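Local coordinates for spydx (Streptococcus pyogenes, PDB 2J43), which binds glycogen and related alpha-glucans, forming the tandem family 41 carbohydrate-binding modules of a cell-wall-anchored streptococcal pullulanase, at residues Ser150-His154 and Tyr155-Val159; Leu23-Trp26 and Gly27-Gln31; Val161-Lys164 and Glu165-Glu169. One frame throughout, in Å; residues are numbered along the deposited sequence. Where two conformers were deposited one is given.

Interaction 1 of 3, residues Ser150-His154 and Tyr155-Val159; sequences SHKGH and YGAYV
K152 and A157 face each other as a non-hydrogen-bonded antiparallel pair, CA atoms 4.4 Å apart, where 150-154 and 155-159 double back as a tight hairpin with H154 and Y155 at its tip. Two backbone bonds span it: Y158 N to H151 O (2.9 Å) and G153 N to G156 O. On one face H151 CB lies over the Y158 ring, 3.6 Å from its centroid, in a CH-pi contact; the imidazole itself is slid off the phenol, so the two rings barely overlap. Y158 puts CG between its backbone N and carbonyl carbon (chi1 69°), which lays the ring across strand 151-153, with K152 O and G153 CA near its plane at the edge. One water accepts from H151 N, donates to Y158 O at 2.6 Å and sits in the imidazole plane at ND1. At the tip H154 CB stands over the centre of the Y155 ring, the imidazole edge turned toward the same face. K152 CD and CE lie against A157 CB. Strand 156-162 pairs next with strand 113-119, whose R115 makes a cation-pi contact with Y158, while Y155 meets F203 of strand 201-205 edge to face.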
loop_
_atom_site.group_PDB
_atom_site.type_symbol
_atom_site.label_atom_id
_atom_site.label_comp_id
_atom_site.label_asym_id
_atom_site.label_seq_id
_atom_site.Cartn_x
_atom_site.Cartn_y
_atom_site.Cartn_z
ATOM N N SER A 150 -11.187 2.485 -15.881
ATOM C CA SER A 150 -10.309 2.977 -16.948
ATOM C C SER A 150 -8.910 3.350 -16.410
ATOM O O SER A 150 -7.938 3.396 -17.191
ATOM C CB SER A 150 -10.939 4.177 -17.654
ATOM O OG SER A 150 -11.274 5.180 -16.734
ATOM N N HIS A 151 -8.784 3.637 -15.106
ATOM C CA HIS A 151 -7.467 4.025 -14.579
ATOM C C HIS A 151 -6.683 2.745 -14.336
ATOM O O HIS A 151 -7.237 1.771 -13.801
ATOM C CB HIS A 151 -7.566 4.820 -13.275
ATOM C CG HIS A 151 -8.159 6.192 -13.423
ATOM N ND1 HIS A 151 -9.517 6.430 -13.382
ATOM C CD2 HIS A 151 -7.572 7.401 -13.632
ATOM C CE1 HIS A 151 -9.740 7.728 -13.523
ATOM N NE2 HIS A 151 -8.578 8.338 -13.675
ATOM N N LYS A 152 -5.416 2.738 -14.741
ATOM C CA LYS A 152 -4.538 1.609 -14.544
ATOM C C LYS A 152 -3.426 1.997 -13.601
ATOM O O LYS A 152 -2.831 3.084 -13.680
ATOM C CB LYS A 152 -3.990 1.042 -15.865
ATOM C CG LYS A 152 -5.077 0.741 -16.927
ATOM C CD LYS A 152 -5.901 -0.500 -16.579
ATOM C CE LYS A 152 -7.175 -0.702 -17.415
ATOM N NZ LYS A 152 -7.721 0.509 -18.105
ATOM N N GLY A 153 -3.162 1.090 -12.662
ATOM C CA GLY A 153 -2.224 1.378 -11.594
ATOM C C GLY A 153 -1.263 0.211 -11.469
ATOM O O GLY A 153 -1.183 -0.674 -12.365
ATOM N N HIS A 154 -0.594 0.152 -10.314
ATOM C CA HIS A 154 0.367 -0.913 -10.026
ATOM C C HIS A 154 -0.258 -2.242 -9.663
ATOM O O HIS A 154 0.416 -3.234 -9.626
ATOM C CB HIS A 154 1.245 -0.459 -8.839
ATOM C CG HIS A 154 2.039 0.782 -9.109
ATOM N ND1 HIS A 154 2.915 0.885 -10.172
ATOM C CD2 HIS A 154 2.117 1.960 -8.440
ATOM C CE1 HIS A 154 3.483 2.079 -10.155
ATOM N NE2 HIS A 154 3.019 2.750 -9.113
ATOM N N TYR A 155 -1.543 -2.258 -9.374
ATOM C CA TYR A 155 -2.226 -3.412 -8.797
ATOM C C TYR A 155 -3.532 -3.721 -9.544
ATOM O O TYR A 155 -4.590 -4.127 -8.922
ATOM C CB TYR A 155 -2.552 -3.112 -7.362
ATOM C CG TYR A 155 -1.443 -2.459 -6.564
ATOM C CD1 TYR A 155 -0.294 -3.155 -6.215
ATOM C CD2 TYR A 155 -1.582 -1.176 -6.098
ATOM C CE1 TYR A 155 0.670 -2.555 -5.451
ATOM C CE2 TYR A 155 -0.621 -0.563 -5.329
ATOM C CZ TYR A 155 0.479 -1.265 -4.979
ATOM O OH TYR A 155 1.443 -0.620 -4.230
ATOM N N GLY A 156 -3.442 -3.492 -10.858
ATOM C CA GLY A 156 -4.575 -3.656 -11.754
ATOM C C GLY A 156 -5.264 -2.322 -12.011
ATOM O O GLY A 156 -4.664 -1.245 -11.903
ATOM N N ALA A 157 -6.509 -2.396 -12.446
ATOM C CA ALA A 157 -7.309 -1.221 -12.731
ATOM C C ALA A 157 -7.762 -0.670 -11.402
ATOM O O ALA A 157 -7.735 -1.396 -10.414
ATOM C CB ALA A 157 -8.479 -1.586 -13.619
ATOM N N TYR A 158 -8.186 0.579 -11.353
ATOM C CA TYR A 158 -8.714 1.114 -10.116
ATOM C C TYR A 158 -9.704 2.242 -10.298
ATOM O O TYR A 158 -9.784 2.868 -11.361
ATOM C CB TYR A 158 -7.573 1.580 -9.183
ATOM C CG TYR A 158 -6.823 2.803 -9.651
ATOM C CD1 TYR A 158 -7.299 4.061 -9.397
ATOM C CD2 TYR A 158 -5.656 2.684 -10.380
ATOM C CE1 TYR A 158 -6.613 5.192 -9.840
ATOM C CE2 TYR A 158 -4.936 3.833 -10.832
ATOM C CZ TYR A 158 -5.433 5.057 -10.546
ATOM O OH TYR A 158 -4.791 6.202 -10.958
ATOM N N VAL A 159 -10.471 2.494 -9.247
ATOM C CA VAL A 159 -11.275 3.692 -9.158
ATOM C C VAL A 159 -11.177 4.274 -7.748
ATOM O O VAL A 159 -11.090 3.524 -6.765
ATOM C CB VAL A 159 -12.730 3.413 -9.541
ATOM C CG1 VAL A 159 -13.354 2.407 -8.635
ATOM C CG2 VAL A 159 -13.498 4.792 -9.647
HETATM O O HOH W 1 -11.098 4.172 -13.218
#

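Interaction 2 of 3, residues Leu23-Trp26 and Gly27-Gln31; sequences LWVW and GDVDQ
V25 and V29 adopt the same rotamer (chi1 -62° and -63°): in each, CG1 is anti to the carbonyl carbon and CG2 sits between the backbone N and that carbon. Rotated this way, the two side chains turn their CG2 methyls to each other, V25 CG2 and V29 CG2 meeting at 3.9 Å. The other branch of V29 is used as well: its CG1 touches V25 CB at 4.1 Å and packs on W26 O at 3.8 Å. V25 is thus met by both methyls of V29, and V25 CG2 also reaches the backbone of the outgoing chain, with Q31 O 4.1 Å away.

The chain between the valines bends sharply. W26 still has extended strand angles; G27 then takes a positive phi, turning the chain out of the strand. D28 is the centre of an inverse gamma turn, closed by a weak bond from V29 N to G27 O of 2.8 Å. Its carboxylate is held from outside: OD2 accepts from the backbone N atoms of both Q65 and Q66, fixing the corner to the start of strand 66-73. Both valines are buried, V29 against V57 of strand 53-58, while V25 N is hydrogen-bonded to S33 OG farther along the same loop.

The W26 side chain leads away overall; CB, CG and CD1 are the atoms that lie by G27 N. Alternating with V25, W24 and W26 come close to each other, W26 CZ3 lying in the plane of the W24 ring at its edge; W24 also meets W36 edge to face. Strand 21-27 belongs to an antiparallel four-stranded sheet, and L23 and V29 reach the neighbouring five-stranded one, an all-beta build consistent with the sandwich of a family 41 carbohydrate-binding module.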
loop_
_atom_site.group_PDB
_atom_site.type_symbol
_atom_site.label_atom_id
_atom_site.label_comp_id
_atom_site.label_asym_id
_atom_site.label_seq_id
_atom_site.Cartn_x
_atom_site.Cartn_y
_atom_site.Cartn_z
ATOM N N LEU A 23 20.252 5.456 8.139
ATOM C CA LEU A 23 19.205 4.427 8.297
ATOM C C LEU A 23 19.888 3.194 8.865
ATOM O O LEU A 23 20.650 2.507 8.205
ATOM C CB LEU A 23 18.558 4.080 6.965
ATOM C CG LEU A 23 17.404 3.085 6.994
ATOM C CD1 LEU A 23 16.300 3.615 7.905
ATOM C CD2 LEU A 23 16.822 2.786 5.592
ATOM N N TRP A 24 19.538 2.876 10.101
ATOM C CA TRP A 24 20.157 1.838 10.914
ATOM C C TRP A 24 19.151 0.665 10.966
ATOM O O TRP A 24 18.001 0.872 11.310
ATOM C CB TRP A 24 20.429 2.375 12.323
ATOM C CG TRP A 24 21.094 1.364 13.215
ATOM C CD1 TRP A 24 20.489 0.389 13.973
ATOM C CD2 TRP A 24 22.492 1.261 13.454
ATOM N NE1 TRP A 24 21.462 -0.333 14.633
ATOM C CE2 TRP A 24 22.702 0.169 14.320
ATOM C CE3 TRP A 24 23.618 1.981 12.986
ATOM C CZ2 TRP A 24 23.982 -0.219 14.743
ATOM C CZ3 TRP A 24 24.887 1.604 13.402
ATOM C CH2 TRP A 24 25.072 0.508 14.274
ATOM N N VAL A 25 19.548 -0.524 10.503
ATOM C CA VAL A 25 18.614 -1.617 10.263
ATOM C C VAL A 25 19.005 -2.930 10.959
ATOM O O VAL A 25 20.182 -3.232 11.135
ATOM C CB VAL A 25 18.424 -1.876 8.747
ATOM C CG1 VAL A 25 17.844 -0.660 8.074
ATOM C CG2 VAL A 25 19.750 -2.226 8.081
ATOM N N TRP A 26 17.983 -3.671 11.347
ATOM C CA TRP A 26 18.158 -4.999 11.892
ATOM C C TRP A 26 16.988 -5.894 11.572
ATOM O O TRP A 26 16.086 -5.525 10.809
ATOM C CB TRP A 26 18.466 -4.908 13.362
ATOM C CG TRP A 26 17.408 -4.338 14.308
ATOM C CD1 TRP A 26 16.644 -5.063 15.165
ATOM C CD2 TRP A 26 17.054 -2.939 14.573
ATOM N NE1 TRP A 26 15.845 -4.243 15.914
ATOM C CE2 TRP A 26 16.081 -2.941 15.601
ATOM C CE3 TRP A 26 17.461 -1.709 14.059
ATOM C CZ2 TRP A 26 15.507 -1.776 16.108
ATOM C CZ3 TRP A 26 16.885 -0.560 14.574
ATOM C CH2 TRP A 26 15.917 -0.606 15.573
ATOM N N GLY A 27 16.972 -7.098 12.125
ATOM C CA GLY A 27 15.987 -8.075 11.713
ATOM C C GLY A 27 16.408 -8.738 10.407
ATOM O O GLY A 27 17.579 -9.008 10.173
ATOM N N ASP A 28 15.426 -8.987 9.553
ATOM C CA ASP A 28 15.618 -9.861 8.385
ATOM C C ASP A 28 16.166 -9.095 7.188
ATOM O O ASP A 28 15.651 -9.176 6.087
ATOM C CB ASP A 28 14.304 -10.583 8.043
ATOM C CG ASP A 28 13.863 -11.508 9.150
ATOM O OD1 ASP A 28 14.735 -12.108 9.825
ATOM O OD2 ASP A 28 12.673 -11.666 9.423
ATOM N N VAL A 29 17.227 -8.354 7.424
ATOM C CA VAL A 29 17.970 -7.611 6.425
ATOM C C VAL A 29 19.251 -8.407 6.094
ATOM O O VAL A 29 19.672 -9.268 6.887
ATOM C CB VAL A 29 18.279 -6.153 6.900
ATOM C CG1 VAL A 29 17.007 -5.383 7.099
ATOM C CG2 VAL A 29 19.076 -6.104 8.174
ATOM N N ASP A 30 19.808 -8.136 4.923
ATOM C CA ASP A 30 21.014 -8.832 4.465
ATOM C C ASP A 30 22.204 -8.534 5.349
ATOM O O ASP A 30 22.989 -9.428 5.689
ATOM C CB ASP A 30 21.276 -8.496 3.006
ATOM C CG ASP A 30 22.404 -9.307 2.429
ATOM O OD1 ASP A 30 22.307 -10.530 2.532
ATOM O OD2 ASP A 30 23.384 -8.797 1.929
ATOM N N GLN A 31 22.351 -7.279 5.742
ATOM C CA GLN A 31 23.520 -6.838 6.495
ATOM C C GLN A 31 23.051 -5.884 7.612
ATOM O O GLN A 31 23.015 -4.687 7.424
ATOM C CB GLN A 31 24.505 -6.116 5.564
ATOM C CG GLN A 31 25.006 -7.065 4.456
ATOM C CD GLN A 31 26.007 -8.138 4.893
ATOM O OE1 GLN A 31 26.207 -9.120 4.142
ATOM N NE2 GLN A 31 26.658 -7.963 6.061
#

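Interaction 3 of 3, residues Val161-Lys164 and Glu165-Glu169; sequences VPLK and EGANE
K164 and A167 meet at a peptide group, the flat unit of this contact: the plane through K164 C, K164 O and E165 N has A167 N and, nearer the plane, A167 CB on one side and L163 CB on the other. A167 N donates to K164 O at 3.1 Å, a weak and clearly bent bond (127° at the hydrogen). A167 CB is also close to that oxygen, 3.2 Å away. The bond closes a type II beta turn from K164 to A167, with E165 and G166 at its corners; G166 takes the positive phi (72°) characteristic of the third position of a type II turn. Just before the turn, L163 CB touches A167 CB at 3.9 Å, a small apolar contact between the chain entering and the chain leaving; the L163 side chain also touches L114 of strand 113-119. In one of two conformers, the bent K164 chain leads NZ to a hydrogen bond with V136 O. The turn links strand 156-162 to strand 170-176: D135 OD2 accepts from the backbone N atoms of N168 and E169, E169 OE2 forms a salt bridge with K134 of strand 128-134, and A167 lies against L196.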
loop_
_atom_site.group_PDB
_atom_site.type_symbol
_atom_site.label_atom_id
_atom_site.label_comp_id
_atom_site.label_asym_id
_atom_site.label_seq_id
_atom_site.Cartn_x
_atom_site.Cartn_y
_atom_site.Cartn_z
ATOM N N VAL A 161 -13.089 6.242 -4.944
ATOM C CA VAL A 161 -14.476 6.402 -4.526
ATOM C C VAL A 161 -14.621 7.360 -3.327
ATOM O O VAL A 161 -14.207 7.026 -2.215
ATOM C CB VAL A 161 -15.083 5.066 -4.135
ATOM C CG1 VAL A 161 -16.583 5.204 -3.811
ATOM C CG2 VAL A 161 -14.845 4.013 -5.233
ATOM N N PRO A 162 -15.298 8.488 -3.510
ATOM C CA PRO A 162 -15.563 9.361 -2.349
ATOM C C PRO A 162 -16.505 8.715 -1.353
ATOM O O PRO A 162 -17.500 8.148 -1.774
ATOM C CB PRO A 162 -16.225 10.607 -2.959
ATOM C CG PRO A 162 -16.158 10.473 -4.435
ATOM C CD PRO A 162 -15.891 9.012 -4.753
ATOM N N LEU A 163 -16.193 8.817 -0.067
ATOM C CA LEU A 163 -16.964 8.238 1.020
ATOM C C LEU A 163 -17.837 9.340 1.688
ATOM O O LEU A 163 -17.543 10.526 1.586
ATOM C CB LEU A 163 -16.022 7.629 2.079
ATOM C CG LEU A 163 -14.946 6.617 1.655
ATOM C CD1 LEU A 163 -14.055 6.229 2.815
ATOM C CD2 LEU A 163 -15.645 5.394 1.163
ATOM N N LYS A 164 -18.921 8.919 2.324
ATOM C CA LYS A 164 -19.735 9.863 3.078
ATOM C C LYS A 164 -18.976 10.268 4.347
ATOM O O LYS A 164 -18.102 9.532 4.831
ATOM C CB LYS A 164 -21.113 9.271 3.404
ATOM C CG LYS A 164 -22.226 9.813 2.523
ATOM C CD LYS A 164 -23.607 9.268 2.929
ATOM C CE LYS A 164 -24.362 8.638 1.744
ATOM N NZ LYS A 164 -24.272 7.149 1.736
ATOM N N GLU A 165 -19.285 11.476 4.846
ATOM C CA GLU A 165 -18.830 11.943 6.165
ATOM C C GLU A 165 -19.252 10.856 7.127
ATOM O O GLU A 165 -20.387 10.396 7.062
ATOM C CB GLU A 165 -19.522 13.283 6.556
ATOM C CG GLU A 165 -19.358 13.750 8.017
ATOM C CD GLU A 165 -20.505 13.363 9.005
ATOM O OE1 GLU A 165 -21.721 13.265 8.620
ATOM O OE2 GLU A 165 -20.189 13.194 10.224
ATOM N N GLY A 166 -18.342 10.430 7.996
ATOM C CA GLY A 166 -18.643 9.416 8.989
ATOM C C GLY A 166 -18.823 8.010 8.473
ATOM O O GLY A 166 -19.488 7.188 9.112
ATOM N N ALA A 167 -18.209 7.705 7.325
ATOM C CA ALA A 167 -18.375 6.383 6.736
ATOM C C ALA A 167 -17.787 5.278 7.615
ATOM O O ALA A 167 -16.676 5.408 8.145
ATOM C CB ALA A 167 -17.755 6.340 5.318
ATOM N N ASN A 168 -18.531 4.190 7.747
ATOM C CA ASN A 168 -18.071 2.979 8.442
ATOM C C ASN A 168 -17.921 1.752 7.565
ATOM O O ASN A 168 -17.046 0.938 7.829
ATOM C CB ASN A 168 -19.057 2.571 9.534
ATOM C CG ASN A 168 -19.200 3.611 10.608
ATOM O OD1 ASN A 168 -18.206 4.090 11.158
ATOM N ND2 ASN A 168 -20.440 3.970 10.911
ATOM N N GLU A 169 -18.806 1.586 6.569
ATOM C CA GLU A 169 -18.867 0.365 5.769
ATOM C C GLU A 169 -19.202 0.682 4.297
ATOM O O GLU A 169 -20.004 1.577 4.037
ATOM C CB GLU A 169 -19.917 -0.570 6.366
ATOM C CG GLU A 169 -19.759 -2.012 5.956
ATOM C CD GLU A 169 -20.601 -2.964 6.803
ATOM O OE1 GLU A 169 -20.540 -2.871 8.048
ATOM O OE2 GLU A 169 -21.314 -3.812 6.206
#

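Along the chain the order is interaction 2, interaction 1, interaction 3. Interaction 2 falls in the first pullulanase-associated module, the other two in the second, on the far side of the chain's centre: centres are about 33 Å apart for interactions 1 and 2, and about 39 Å for 2 and 3. Interactions 1 and 3 share strand 156-162. One is the hairpin leading into it, the other the turn leaving it, and their centres lie about 21 Å apart with no touch except where the segments adjoin in sequence. Each contact therefore shapes a reversal or exit at the end of a beta strand, in one or other of two tandem carbohydrate-binding modules.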